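Local structure of peptidyl-prolyl cis-trans isomerase (Hirschia baltica, 5EX2) at residues W148-M158 against L181-M191; I110-T121 against R249-P257. The protein probably catalyses the cis-trans isomerisation of peptide bonds preceding proline, as a cyclophilin-type folding helper of the periplasm. One frame throughout, in Å; residues are numbered along the deposited sequence.

Overall arrangement
Contact 1, residues 148-158 against 181-191, lies in the closed eight-stranded barrel of the cyclophilin fold, its centre about 6 Å from that of the chain. Contact 2, residues 110-121 against 249-257, is peripheral, about 20 Å out, and fastens the loop leading to strand 119-124 to the loop after helix 238-247. Their centres are about 18 Å apart, yet a disulfide from Cys152 SG to Cys254 SG (2.0 Å) joins them, and Val253 packs against Pro150 beside it. Along the chain contact 1 is nested within the loop that contact 2 closes. Gln115 of contact 2 binds one magnesium ion together with Gln133 and Glu135. The side chain of Met191 in contact 1 is about 10 Å from a second bound magnesium ion.

Contact 1. Residues W148-M158 against L181-M191; sequences WMPHCAGVVSM and LDRKYSSWGRM
Val156 and Trp188 meet where antiparallel strands 155-158 and 187-191 of the cyclophilin barrel run side by side. Val156 N donates to Gly189 O (2.8 Å), while Val156 O takes a nearly straight bond from Trp188 N and a weak one from Gly189 N; two residues facing one make a classic beta bulge. CG1 of Val156, trans to its backbone N (chi1 -178°), lies over the indole of Trp188, 3.3 Å from CZ2 and offset toward the rim of the ring. Its other branch, CG2, meets Met191 CG at 3.7 Å. Met158 SD comes obliquely to the same indole in a Met-aromatic contact. Ile37 and Leu39 of strand 33-39 and Ile51 of helix 45-57 also pack on Trp188.

On the other face of the sheet, near Ser157 and Ser187, the imidazole of His151 is gripped along its edge. His151 ND1 donates to Asp182 OD1 (3.1 Å) almost in the ring plane. His151 NE2 shares a hydrogen bond with Ser157 OG (2.9 Å), so both nitrogens are engaged and the ring's rotation is fixed. Leu181 CB sits over the centre of one imidazole face. Asp182 OD1 also receives His151 N on its syn side, with ND1 on the anti side; the salt bridge from Asp182 OD2 to Arg179 probably helps hold the carboxylate charged.

Farther out, the aliphatic part of Arg183 lies across the indole of Trp148, its guanidinium reaching on to Glu146. Arg183 CD stands 3.6 Å from the centroid of the six-membered ring, 7° off its normal. Ser187 OG finally ties the loop to the strand, donating to a lone pair of Met149 O at 2.8 Å.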
loop_
_atom_site.group_PDB
_atom_site.type_symbol
_atom_site.label_atom_id
_atom_site.label_comp_id
_atom_site.label_asym_id
_atom_site.label_seq_id
_atom_site.Cartn_x
_atom_site.Cartn_y
_atom_site.Cartn_z
ATOM N N TRP A 148 8.366 -9.676 -2.035
ATOM C CA TRP A 148 7.433 -8.785 -2.716
ATOM C C TRP A 148 6.277 -8.452 -1.788
ATOM O O TRP A 148 6.082 -9.115 -0.778
ATOM C CB TRP A 148 6.941 -9.421 -4.028
ATOM C CG TRP A 148 6.368 -10.812 -3.905
ATOM C CD1 TRP A 148 5.039 -11.146 -3.846
ATOM C CD2 TRP A 148 7.098 -12.056 -3.862
ATOM N NE1 TRP A 148 4.907 -12.509 -3.770
ATOM C CE2 TRP A 148 6.149 -13.086 -3.757
ATOM C CE3 TRP A 148 8.457 -12.390 -3.887
ATOM C CZ2 TRP A 148 6.513 -14.429 -3.685
ATOM C CZ3 TRP A 148 8.818 -13.730 -3.803
ATOM C CH2 TRP A 148 7.848 -14.726 -3.706
ATOM N N MET A 149 5.530 -7.399 -2.113
ATOM C CA MET A 149 4.347 -7.069 -1.360
ATOM C C MET A 149 3.156 -7.625 -2.109
ATOM O O MET A 149 2.773 -7.079 -3.155
ATOM C CB MET A 149 4.211 -5.562 -1.172
ATOM C CG MET A 149 2.920 -5.171 -0.488
ATOM S SD MET A 149 2.991 -3.539 0.275
ATOM C CE MET A 149 3.174 -2.476 -1.142
ATOM N N PRO A 150 2.568 -8.704 -1.591
ATOM C CA PRO A 150 1.469 -9.332 -2.328
ATOM C C PRO A 150 0.240 -8.457 -2.383
ATOM O O PRO A 150 0.067 -7.582 -1.543
ATOM C CB PRO A 150 1.194 -10.598 -1.522
ATOM C CG PRO A 150 1.631 -10.270 -0.156
ATOM C CD PRO A 150 2.856 -9.423 -0.339
ATOM N N HIS A 151 -0.597 -8.704 -3.381
ATOM C CA HIS A 151 -1.732 -7.854 -3.640
ATOM C C HIS A 151 -2.927 -8.251 -2.766
ATOM O O HIS A 151 -3.967 -8.699 -3.241
ATOM C CB HIS A 151 -2.037 -7.893 -5.135
ATOM C CG HIS A 151 -1.015 -7.162 -5.955
ATOM N ND1 HIS A 151 0.240 -7.660 -6.214
ATOM C CD2 HIS A 151 -1.069 -5.950 -6.550
ATOM C CE1 HIS A 151 0.914 -6.779 -6.940
ATOM N NE2 HIS A 151 0.143 -5.732 -7.154
ATOM N N CYS A 152 -2.762 -8.079 -1.461
ATOM C CA CYS A 152 -3.848 -8.202 -0.509
ATOM C C CYS A 152 -4.794 -7.027 -0.697
ATOM O O CYS A 152 -4.387 -5.996 -1.202
ATOM C CB CYS A 152 -3.340 -8.179 0.948
ATOM S SG CYS A 152 -2.150 -9.390 1.405
ATOM N N ALA A 153 -6.035 -7.164 -0.237
ATOM C CA ALA A 153 -6.934 -6.023 -0.120
ATOM C C ALA A 153 -6.219 -4.943 0.657
ATOM O O ALA A 153 -5.588 -5.230 1.679
ATOM C CB ALA A 153 -8.220 -6.425 0.556
ATOM N N GLY A 154 -6.301 -3.707 0.177
ATOM C CA GLY A 154 -5.621 -2.610 0.821
ATOM C C GLY A 154 -4.339 -2.156 0.151
ATOM O O GLY A 154 -3.939 -1.009 0.284
ATOM N N VAL A 155 -3.693 -3.050 -0.575
ATOM C CA VAL A 155 -2.470 -2.711 -1.269
ATOM C C VAL A 155 -2.806 -1.820 -2.445
ATOM O O VAL A 155 -3.905 -1.863 -2.981
ATOM C CB VAL A 155 -1.716 -4.014 -1.665
ATOM C CG1 VAL A 155 -0.575 -3.770 -2.664
ATOM C CG2 VAL A 155 -1.178 -4.654 -0.386
ATOM N N VAL A 156 -1.848 -0.993 -2.807
ATOM C CA VAL A 156 -1.959 -0.092 -3.940
ATOM C C VAL A 156 -0.824 -0.414 -4.904
ATOM O O VAL A 156 0.314 -0.614 -4.480
ATOM C CB VAL A 156 -1.912 1.388 -3.466
ATOM C CG1 VAL A 156 -2.072 2.344 -4.613
ATOM C CG2 VAL A 156 -2.994 1.641 -2.422
ATOM N N SER A 157 -1.125 -0.473 -6.195
ATOM C CA SER A 157 -0.176 -0.970 -7.175
ATOM C C SER A 157 -0.267 -0.184 -8.470
ATOM O O SER A 157 -1.087 0.703 -8.594
ATOM C CB SER A 157 -0.435 -2.452 -7.390
ATOM O OG SER A 157 0.563 -3.032 -8.186
ATOM N N MET A 158 0.634 -0.470 -9.392
ATOM C CA MET A 158 0.755 0.300 -10.610
ATOM C C MET A 158 0.183 -0.435 -11.805
ATOM O O MET A 158 0.551 -1.562 -12.072
ATOM C CB MET A 158 2.220 0.633 -10.875
ATOM C CG MET A 158 2.399 1.937 -11.590
ATOM S SD MET A 158 2.095 3.313 -10.471
ATOM C CE MET A 158 2.016 4.665 -11.634
ATOM N N LEU A 181 -1.655 -11.324 -9.324
ATOM C CA LEU A 181 -0.870 -10.140 -9.679
ATOM C C LEU A 181 0.540 -10.167 -9.135
ATOM O O LEU A 181 1.403 -9.408 -9.593
ATOM C CB LEU A 181 -1.535 -8.877 -9.158
ATOM C CG LEU A 181 -2.946 -8.597 -9.648
ATOM C CD1 LEU A 181 -3.412 -7.293 -9.027
ATOM C CD2 LEU A 181 -3.024 -8.534 -11.161
ATOM N N ASP A 182 0.769 -11.020 -8.139
ATOM C CA ASP A 182 2.029 -10.990 -7.409
ATOM C C ASP A 182 3.212 -11.310 -8.324
ATOM O O ASP A 182 3.142 -12.205 -9.173
ATOM C CB ASP A 182 2.003 -11.982 -6.245
ATOM C CG ASP A 182 0.977 -11.639 -5.183
ATOM O OD1 ASP A 182 0.314 -10.593 -5.278
ATOM O OD2 ASP A 182 0.878 -12.442 -4.219
ATOM N N ARG A 183 4.275 -10.531 -8.141
ATOM C CA ARG A 183 5.516 -10.622 -8.902
ATOM C C ARG A 183 5.340 -10.189 -10.355
ATOM O O ARG A 183 6.276 -10.300 -11.140
ATOM C CB ARG A 183 6.099 -12.032 -8.832
ATOM C CG ARG A 183 6.315 -12.516 -7.407
ATOM C CD ARG A 183 6.964 -13.893 -7.355
ATOM N NE ARG A 183 8.315 -13.851 -7.896
ATOM C CZ ARG A 183 8.688 -14.306 -9.090
ATOM N NH1 ARG A 183 7.815 -14.872 -9.921
ATOM N NH2 ARG A 183 9.955 -14.187 -9.451
ATOM N N LYS A 184 4.176 -9.610 -10.673
ATOM C CA LYS A 184 3.891 -9.155 -12.028
ATOM C C LYS A 184 3.494 -7.687 -12.097
ATOM O O LYS A 184 3.459 -7.126 -13.183
ATOM C CB LYS A 184 2.780 -10.006 -12.641
ATOM C CG LYS A 184 3.174 -11.453 -12.815
ATOM C CD LYS A 184 2.002 -12.328 -13.222
ATOM C CE LYS A 184 2.471 -13.747 -13.507
ATOM N NZ LYS A 184 1.344 -14.672 -13.808
ATOM N N TYR A 185 3.182 -7.074 -10.963
ATOM C CA TYR A 185 2.794 -5.664 -10.925
ATOM C C TYR A 185 3.538 -5.002 -9.783
ATOM O O TYR A 185 3.853 -5.640 -8.775
ATOM C CB TYR A 185 1.280 -5.488 -10.733
ATOM C CG TYR A 185 0.519 -5.953 -11.934
ATOM C CD1 TYR A 185 0.320 -7.299 -12.161
ATOM C CD2 TYR A 185 0.042 -5.050 -12.878
ATOM C CE1 TYR A 185 -0.339 -7.751 -13.284
ATOM C CE2 TYR A 185 -0.628 -5.490 -14.017
ATOM C CZ TYR A 185 -0.810 -6.844 -14.206
ATOM O OH TYR A 185 -1.473 -7.285 -15.337
ATOM N N SER A 186 3.813 -3.716 -9.936
ATOM C CA SER A 186 4.603 -2.983 -8.962
ATOM C C SER A 186 3.744 -2.432 -7.835
ATOM O O SER A 186 3.216 -1.339 -7.926
ATOM C CB SER A 186 5.352 -1.840 -9.651
ATOM O OG SER A 186 6.124 -2.296 -10.742
ATOM N N SER A 187 3.594 -3.192 -6.765
ATOM C CA SER A 187 2.908 -2.681 -5.587
ATOM C C SER A 187 3.820 -1.696 -4.861
ATOM O O SER A 187 5.025 -1.895 -4.775
ATOM C CB SER A 187 2.478 -3.829 -4.675
ATOM O OG SER A 187 3.559 -4.705 -4.450
ATOM N N TRP A 188 3.236 -0.613 -4.372
ATOM C CA TRP A 188 4.041 0.491 -3.853
ATOM C C TRP A 188 3.476 1.182 -2.640
ATOM O O TRP A 188 4.138 2.044 -2.081
ATOM C CB TRP A 188 4.260 1.543 -4.934
ATOM C CG TRP A 188 3.027 2.087 -5.642
ATOM C CD1 TRP A 188 2.555 1.706 -6.874
ATOM C CD2 TRP A 188 2.154 3.144 -5.199
ATOM N NE1 TRP A 188 1.448 2.437 -7.203
ATOM C CE2 TRP A 188 1.175 3.323 -6.196
ATOM C CE3 TRP A 188 2.092 3.942 -4.055
ATOM C CZ2 TRP A 188 0.164 4.283 -6.094
ATOM C CZ3 TRP A 188 1.067 4.890 -3.955
ATOM C CH2 TRP A 188 0.127 5.041 -4.964
ATOM N N GLY A 189 2.279 0.812 -2.219
ATOM C CA GLY A 189 1.692 1.440 -1.057
ATOM C C GLY A 189 0.557 0.635 -0.481
ATOM O O GLY A 189 0.237 -0.444 -0.963
ATOM N N ARG A 190 -0.027 1.171 0.578
ATOM C CA ARG A 190 -1.100 0.517 1.278
ATOM C C ARG A 190 -2.082 1.538 1.825
ATOM O O ARG A 190 -1.658 2.556 2.335
ATOM C CB ARG A 190 -0.519 -0.330 2.410
ATOM C CG ARG A 190 -1.531 -1.128 3.110
ATOM C CD ARG A 190 -0.892 -1.962 4.173
ATOM N NE ARG A 190 -0.478 -1.226 5.361
ATOM C CZ ARG A 190 -1.293 -0.906 6.355
ATOM N NH1 ARG A 190 -2.586 -1.191 6.277
ATOM N NH2 ARG A 190 -0.814 -0.306 7.433
ATOM N N MET A 191 -3.375 1.233 1.742
ATOM C CA MET A 191 -4.423 2.114 2.272
ATOM C C MET A 191 -4.547 1.932 3.767
ATOM O O MET A 191 -5.109 0.943 4.236
ATOM C CB MET A 191 -5.762 1.816 1.588
ATOM C CG MET A 191 -5.729 2.080 0.085
ATOM S SD MET A 191 -7.283 1.774 -0.753
ATOM C CE MET A 191 -7.102 0.073 -1.239
HETATM O O HOH W 1 3.120 -8.663 -5.384
HETATM O O HOH W 2 6.300 -6.264 -4.576
HETATM O O HOH W 3 3.026 -2.683 -12.480
#

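Contact 2. Residues I110-T121 against R249-P257; sequences INEEDQTKSQYT and RDKDVCSLP. With MG (magnesium ion), chain C.
Ile110 fills the close-packed part of the contact, where the loop it begins and Thr121 of the strand that follows meet the loop after helix 238-247. Its CD1 meets Leu256 CD1 tip to tip at 3.8 Å and lies against Val253 N, while CG2 rests against Lys251 O. Phe123 backs Ile110, Val253 and Leu256. Beside this close-packed part Thr121 OG1 donates to Asp252 OD1 (2.6 Å), nearly along the carboxylate C-O bond; OD2 is in a salt bridge with Arg179.

Toward solvent the contact becomes polar and more open. Asn111, with CG anti to its backbone N (chi1 -159°), sends ND2 to Arg249 O (3.0 Å), while its OD1 accepts Glu113 N in an Asx turn. Arg249 NH1 reaches Ile110 O at 2.8 Å from above the carbonyl plane. Glu112 OE2 stays 4.3 Å from Arg249 NH1, linked to it through a water. Gln115 OE1 binds a magnesium ion at 2.4 Å with three waters, Gln133 and Glu135, without touching 249-257. Arg249 thus holds the 110-121 segment by two direct bonds, through NH1 and its own O; its charge pairs directly with Asp245, through NE, and Glu112 probably adds only a weaker, water-screened attraction.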
loop_
_atom_site.group_PDB
_atom_site.type_symbol
_atom_site.label_atom_id
_atom_site.label_comp_id
_atom_site.label_asym_id
_atom_site.label_seq_id
_atom_site.Cartn_x
_atom_site.Cartn_y
_atom_site.Cartn_z
ATOM N N ILE A 110 3.383 -15.051 10.958
ATOM C CA ILE A 110 2.039 -15.200 11.470
ATOM C C ILE A 110 1.941 -16.433 12.357
ATOM O O ILE A 110 1.334 -16.402 13.429
ATOM C CB ILE A 110 1.045 -15.287 10.310
ATOM C CG1 ILE A 110 1.044 -13.962 9.543
ATOM C CG2 ILE A 110 -0.343 -15.594 10.822
ATOM C CD1 ILE A 110 0.519 -14.063 8.137
ATOM N N ASN A 111 2.543 -17.521 11.899
ATOM C CA ASN A 111 2.604 -18.735 12.686
ATOM C C ASN A 111 4.049 -18.991 13.081
ATOM O O ASN A 111 4.956 -18.837 12.262
ATOM C CB ASN A 111 2.028 -19.912 11.904
ATOM C CG ASN A 111 1.598 -21.043 12.806
ATOM O OD1 ASN A 111 2.429 -21.696 13.434
ATOM N ND2 ASN A 111 0.295 -21.278 12.887
ATOM N N GLU A 112 4.258 -19.351 14.343
ATOM C CA GLU A 112 5.600 -19.578 14.872
ATOM C C GLU A 112 6.102 -20.992 14.600
ATOM O O GLU A 112 7.256 -21.305 14.893
ATOM C CB GLU A 112 5.625 -19.317 16.379
ATOM C CG GLU A 112 5.208 -17.912 16.788
ATOM C CD GLU A 112 6.249 -16.864 16.448
ATOM O OE1 GLU A 112 7.383 -17.242 16.079
ATOM O OE2 GLU A 112 5.935 -15.658 16.568
ATOM N N GLU A 113 5.248 -21.844 14.036
ATOM C CA GLU A 113 5.636 -23.226 13.757
ATOM C C GLU A 113 6.750 -23.273 12.717
ATOM O O GLU A 113 6.896 -22.359 11.910
ATOM C CB GLU A 113 4.436 -24.049 13.284
ATOM C CG GLU A 113 4.018 -23.775 11.855
ATOM C CD GLU A 113 2.652 -24.351 11.521
ATOM O OE1 GLU A 113 2.111 -24.009 10.446
ATOM O OE2 GLU A 113 2.122 -25.150 12.324
ATOM N N ASP A 114 7.530 -24.350 12.748
ATOM C CA ASP A 114 8.621 -24.546 11.796
ATOM C C ASP A 114 8.116 -24.441 10.365
ATOM O O ASP A 114 7.148 -25.105 9.989
ATOM C CB ASP A 114 9.282 -25.917 11.973
ATOM C CG ASP A 114 9.915 -26.110 13.340
ATOM O OD1 ASP A 114 10.160 -25.110 14.050
ATOM O OD2 ASP A 114 10.165 -27.280 13.708
ATOM N N GLN A 115 8.794 -23.624 9.568
ATOM C CA GLN A 115 8.447 -23.453 8.160
ATOM C C GLN A 115 8.832 -24.684 7.351
ATOM O O GLN A 115 9.850 -25.313 7.639
ATOM C CB GLN A 115 9.156 -22.232 7.597
ATOM C CG GLN A 115 8.652 -20.939 8.197
ATOM C CD GLN A 115 9.546 -19.758 7.915
ATOM O OE1 GLN A 115 10.686 -19.902 7.478
ATOM N NE2 GLN A 115 9.021 -18.566 8.158
ATOM N N THR A 116 8.023 -25.014 6.342
ATOM C CA THR A 116 8.309 -26.147 5.455
ATOM C C THR A 116 8.047 -25.836 3.981
ATOM O O THR A 116 8.098 -26.733 3.162
ATOM C CB THR A 116 7.474 -27.397 5.813
ATOM O OG1 THR A 116 6.080 -27.090 5.714
ATOM C CG2 THR A 116 7.797 -27.889 7.212
ATOM N N LYS A 117 7.739 -24.594 3.633
ATOM C CA LYS A 117 7.417 -24.263 2.237
ATOM C C LYS A 117 8.513 -23.437 1.576
ATOM O O LYS A 117 9.444 -22.961 2.239
ATOM C CB LYS A 117 6.070 -23.538 2.140
ATOM C CG LYS A 117 4.867 -24.420 2.497
ATOM C CD LYS A 117 3.542 -23.705 2.219
ATOM C CE LYS A 117 2.342 -24.525 2.683
ATOM N NZ LYS A 117 2.131 -25.755 1.856
ATOM N N SER A 118 8.402 -23.269 0.260
ATOM C CA SER A 118 9.398 -22.525 -0.495
ATOM C C SER A 118 9.262 -21.045 -0.241
ATOM O O SER A 118 10.193 -20.275 -0.471
ATOM C CB SER A 118 9.268 -22.796 -1.987
ATOM O OG SER A 118 9.614 -24.141 -2.270
ATOM N N GLN A 119 8.079 -20.643 0.204
ATOM C CA GLN A 119 7.795 -19.243 0.476
ATOM C C GLN A 119 7.013 -19.122 1.761
ATOM O O GLN A 119 6.404 -20.074 2.210
ATOM C CB GLN A 119 7.012 -18.621 -0.688
ATOM C CG GLN A 119 7.841 -18.513 -1.945
ATOM C CD GLN A 119 7.075 -18.190 -3.207
ATOM O OE1 GLN A 119 7.644 -18.264 -4.285
ATOM N NE2 GLN A 119 5.803 -17.801 -3.085
ATOM N N TYR A 120 7.022 -17.935 2.355
ATOM C CA TYR A 120 6.129 -17.665 3.464
ATOM C C TYR A 120 5.766 -16.203 3.390
ATOM O O TYR A 120 6.383 -15.445 2.642
ATOM C CB TYR A 120 6.768 -18.029 4.818
ATOM C CG TYR A 120 7.901 -17.140 5.250
ATOM C CD1 TYR A 120 9.211 -17.390 4.850
ATOM C CD2 TYR A 120 7.668 -16.060 6.092
ATOM C CE1 TYR A 120 10.248 -16.560 5.268
ATOM C CE2 TYR A 120 8.689 -15.225 6.505
ATOM C CZ TYR A 120 9.976 -15.467 6.090
ATOM O OH TYR A 120 10.994 -14.635 6.516
ATOM N N THR A 121 4.766 -15.841 4.184
ATOM C CA THR A 121 4.322 -14.473 4.267
ATOM C C THR A 121 4.436 -13.968 5.695
ATOM O O THR A 121 4.474 -14.723 6.673
ATOM C CB THR A 121 2.868 -14.300 3.821
ATOM O OG1 THR A 121 1.999 -14.957 4.747
ATOM C CG2 THR A 121 2.628 -14.833 2.403
ATOM N N ARG A 249 -3.934 -17.499 13.729
ATOM C CA ARG A 249 -2.570 -17.620 13.217
ATOM C C ARG A 249 -2.405 -18.721 12.171
ATOM O O ARG A 249 -1.293 -18.994 11.719
ATOM C CB ARG A 249 -1.623 -17.850 14.378
ATOM C CG ARG A 249 -1.424 -16.598 15.187
ATOM C CD ARG A 249 -0.545 -16.907 16.308
ATOM N NE ARG A 249 -0.238 -15.737 17.107
ATOM C CZ ARG A 249 0.825 -14.965 16.921
ATOM N NH1 ARG A 249 1.684 -15.208 15.934
ATOM N NH2 ARG A 249 1.037 -13.945 17.728
ATOM N N ASP A 250 -3.516 -19.335 11.782
ATOM C CA ASP A 250 -3.528 -20.265 10.666
ATOM C C ASP A 250 -3.761 -19.536 9.345
ATOM O O ASP A 250 -3.631 -20.118 8.265
ATOM C CB ASP A 250 -4.616 -21.324 10.880
ATOM C CG ASP A 250 -6.012 -20.716 11.043
ATOM O OD1 ASP A 250 -6.152 -19.650 11.693
ATOM O OD2 ASP A 250 -6.978 -21.306 10.512
ATOM N N LYS A 251 -4.067 -18.246 9.443
ATOM C CA LYS A 251 -4.392 -17.446 8.268
ATOM C C LYS A 251 -3.159 -16.937 7.546
ATOM O O LYS A 251 -2.165 -16.585 8.161
ATOM C CB LYS A 251 -5.270 -16.268 8.672
ATOM C CG LYS A 251 -6.660 -16.688 9.096
ATOM C CD LYS A 251 -7.443 -15.510 9.618
ATOM C CE LYS A 251 -8.850 -15.917 10.020
ATOM N NZ LYS A 251 -9.571 -14.792 10.669
ATOM N N ASP A 252 -3.248 -16.886 6.227
ATOM C CA ASP A 252 -2.219 -16.263 5.422
ATOM C C ASP A 252 -2.374 -14.745 5.546
ATOM O O ASP A 252 -3.424 -14.255 5.972
ATOM C CB ASP A 252 -2.333 -16.716 3.965
ATOM C CG ASP A 252 -1.129 -16.329 3.138
ATOM O OD1 ASP A 252 -0.025 -16.241 3.712
ATOM O OD2 ASP A 252 -1.286 -16.116 1.919
ATOM N N VAL A 253 -1.336 -14.008 5.171
ATOM C CA VAL A 253 -1.300 -12.568 5.353
ATOM C C VAL A 253 -2.523 -11.882 4.726
ATOM O O VAL A 253 -3.056 -10.941 5.281
ATOM C CB VAL A 253 0.021 -11.994 4.767
ATOM C CG1 VAL A 253 0.055 -12.071 3.239
ATOM C CG2 VAL A 253 0.256 -10.603 5.234
ATOM N N CYS A 254 -2.997 -12.376 3.597
ATOM C CA CYS A 254 -4.114 -11.719 2.929
ATOM C C CYS A 254 -5.480 -12.122 3.484
ATOM O O CYS A 254 -6.480 -11.518 3.132
ATOM C CB CYS A 254 -4.065 -11.990 1.429
ATOM S SG CYS A 254 -2.667 -11.186 0.599
ATOM N N SER A 255 -5.529 -13.121 4.360
ATOM C CA SER A 255 -6.798 -13.511 4.984
ATOM C C SER A 255 -6.995 -12.837 6.347
ATOM O O SER A 255 -8.081 -12.868 6.919
ATOM C CB SER A 255 -6.878 -15.030 5.119
ATOM O OG SER A 255 -7.099 -15.617 3.850
ATOM N N LEU A 256 -5.942 -12.208 6.846
ATOM C CA LEU A 256 -6.034 -11.383 8.039
ATOM C C LEU A 256 -6.543 -9.993 7.661
ATOM O O LEU A 256 -6.425 -9.580 6.510
ATOM C CB LEU A 256 -4.666 -11.258 8.703
ATOM C CG LEU A 256 -4.140 -12.511 9.380
ATOM C CD1 LEU A 256 -2.635 -12.403 9.581
ATOM C CD2 LEU A 256 -4.836 -12.709 10.720
ATOM N N PRO A 257 -7.079 -9.253 8.633
ATOM C CA PRO A 257 -7.292 -7.834 8.369
ATOM C C PRO A 257 -5.954 -7.167 8.122
ATOM O O PRO A 257 -4.904 -7.742 8.393
ATOM C CB PRO A 257 -7.938 -7.314 9.658
ATOM C CG PRO A 257 -8.266 -8.518 10.484
ATOM C CD PRO A 257 -7.353 -9.609 10.032
HETATM MG MG MG C . 12.990 -20.275 6.933
HETATM O O HOH W 4 4.263 -13.832 15.319
HETATM O O HOH W 5 2.628 -17.733 5.306
HETATM O O HOH W 6 12.661 -22.501 6.324
HETATM O O HOH W 7 12.989 -20.985 9.115
HETATM O O HOH W 8 13.232 -17.898 7.512
#